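Local coordinates for protein putative acetyltransferase (Nocardia farcinica, PDB 3D9W) that probably transfers an acetyl group from acetyl-CoA to the amino nitrogen of arylamine substrates, at residues A[225-229]-A[230-234]. Sequence-based numbering, arbitrary orientation.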
# COMPACT_ATOMS: atom_id res chain seq x y z
N GLN A 225 2.99 2.38 -8.97
CA GLN A 225 3.45 3.50 -8.18
C GLN A 225 4.79 3.08 -7.61
O GLN A 225 5.05 1.89 -7.40
CB GLN A 225 2.49 3.81 -7.04
CG GLN A 225 1.09 4.13 -7.46
CD GLN A 225 0.23 4.47 -6.27
OE1 GLN A 225 0.36 5.54 -5.68
NE2 GLN A 225 -0.65 3.55 -5.91
N ARG A 226 5.66 4.06 -7.39
CA ARG A 226 6.96 3.81 -6.80
C ARG A 226 7.07 5.00 -5.87
O ARG A 226 6.87 6.14 -6.28
CB ARG A 226 8.07 3.84 -7.85
CG ARG A 226 9.43 3.47 -7.29
CD ARG A 226 9.41 2.05 -6.76
NE ARG A 226 10.75 1.62 -6.36
CZ ARG A 226 11.28 1.82 -5.16
NH1 ARG A 226 10.59 2.43 -4.21
NH2 ARG A 226 12.52 1.42 -4.92
N PHE A 227 7.37 4.75 -4.60
CA PHE A 227 7.44 5.85 -3.66
C PHE A 227 8.81 6.11 -3.06
O PHE A 227 9.46 5.21 -2.53
CB PHE A 227 6.41 5.64 -2.55
CG PHE A 227 6.25 6.82 -1.66
CD1 PHE A 227 5.86 8.04 -2.19
CD2 PHE A 227 6.51 6.72 -0.30
CE1 PHE A 227 5.73 9.16 -1.37
CE2 PHE A 227 6.38 7.83 0.53
CZ PHE A 227 6.00 9.05 -0.01
N HIS A 228 9.24 7.37 -3.16
CA HIS A 228 10.52 7.79 -2.62
C HIS A 228 10.26 8.85 -1.54
O HIS A 228 9.16 9.39 -1.45
CB HIS A 228 11.40 8.34 -3.74
CG HIS A 228 11.76 7.32 -4.78
ND1 HIS A 228 12.51 6.20 -4.51
CD2 HIS A 228 11.46 7.26 -6.10
CE1 HIS A 228 12.66 5.49 -5.61
NE2 HIS A 228 12.03 6.11 -6.59
N SER A 229 11.27 9.13 -0.71
CA SER A 229 11.08 10.10 0.36
C SER A 229 10.82 11.49 -0.20
O SER A 229 10.11 12.28 0.41
CB SER A 229 12.29 10.14 1.28
OG SER A 229 13.27 11.03 0.78
N ASP A 230 11.38 11.78 -1.37
CA ASP A 230 11.24 13.09 -1.97
C ASP A 230 10.39 13.16 -3.24
O ASP A 230 10.15 14.24 -3.77
CB ASP A 230 12.62 13.66 -2.27
CG ASP A 230 13.37 12.86 -3.32
OD1 ASP A 230 13.01 11.68 -3.55
OD2 ASP A 230 14.33 13.40 -3.93
N ARG A 231 9.93 12.01 -3.74
CA ARG A 231 9.13 12.00 -4.96
C ARG A 231 8.24 10.76 -5.06
O ARG A 231 8.48 9.74 -4.40
CB ARG A 231 10.03 12.10 -6.19
CG ARG A 231 11.04 10.98 -6.30
CD ARG A 231 11.89 11.12 -7.56
NE ARG A 231 12.47 9.83 -7.96
CZ ARG A 231 13.50 9.24 -7.35
NH1 ARG A 231 14.09 9.83 -6.31
NH2 ARG A 231 13.93 8.06 -7.78
N HIS A 232 7.22 10.85 -5.91
CA HIS A 232 6.27 9.76 -6.10
C HIS A 232 6.02 9.57 -7.59
O HIS A 232 5.60 10.48 -8.28
CB HIS A 232 4.96 10.14 -5.38
CG HIS A 232 3.86 9.14 -5.53
ND1 HIS A 232 2.53 9.51 -5.57
CD2 HIS A 232 3.88 7.79 -5.62
CE1 HIS A 232 1.78 8.43 -5.68
NE2 HIS A 232 2.57 7.37 -5.71
N HIS A 233 6.31 8.37 -8.08
CA HIS A 233 6.10 8.07 -9.49
C HIS A 233 4.80 7.30 -9.60
O HIS A 233 4.47 6.50 -8.73
CB HIS A 233 7.22 7.19 -10.05
CG HIS A 233 8.55 7.86 -10.12
ND1 HIS A 233 8.79 8.97 -10.91
CD2 HIS A 233 9.73 7.56 -9.53
CE1 HIS A 233 10.06 9.32 -10.80
NE2 HIS A 233 10.65 8.48 -9.96
N VAL A 234 4.07 7.52 -10.69
CA VAL A 234 2.82 6.82 -10.93
C VAL A 234 2.60 6.54 -12.41
O VAL A 234 2.77 7.43 -13.25
CB VAL A 234 1.59 7.62 -10.42
CG1 VAL A 234 0.30 6.90 -10.80
CG2 VAL A 234 1.67 7.78 -8.92
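R226 and H233 form the hydrogen-bonded pair of an antiparallel beta hairpin: R226 N gives to H233 O at 3.0 Å, and H233 N returns to R226 O at 2.9 Å. Nearer the turn, H228 N reaches R231 O (2.8 Å).

Side-chain polar bonds follow. The ring of H232 donates from NE2 to Q225 OE1 (2.9 Å), meeting a lone pair in the carbonyl plane with the oxygen almost in the ring plane, though the N-H...O angle is only 132°. Glutamine suits this place because its amide has two ends: NE2 turns to F139 O. Histidine's two nitrogens likewise serve H233: ND1 bonds T242 OG1, while NE2 accepts R231 NE (3.0 Å), fairly straight at 160° but well out of the imidazole plane. R231 NH1 makes a long salt bridge to D230 OD1.

Flat groups meet in two ways. At the turn, the R231 guanidinium, flat and cationic, stacks on the H228 imidazole, centres 3.6 Å apart. Beside Q225, F227 and H232 form an offset edge-to-face pair, the F227 edge toward the H232 face, planes at 77°.

R226 bridges to D268 and bonds T47 O of helix 35-48, F227 meets W161, and strand 239-243 flanks 232-236, leaving 223-227 outermost in this four-stranded sheet.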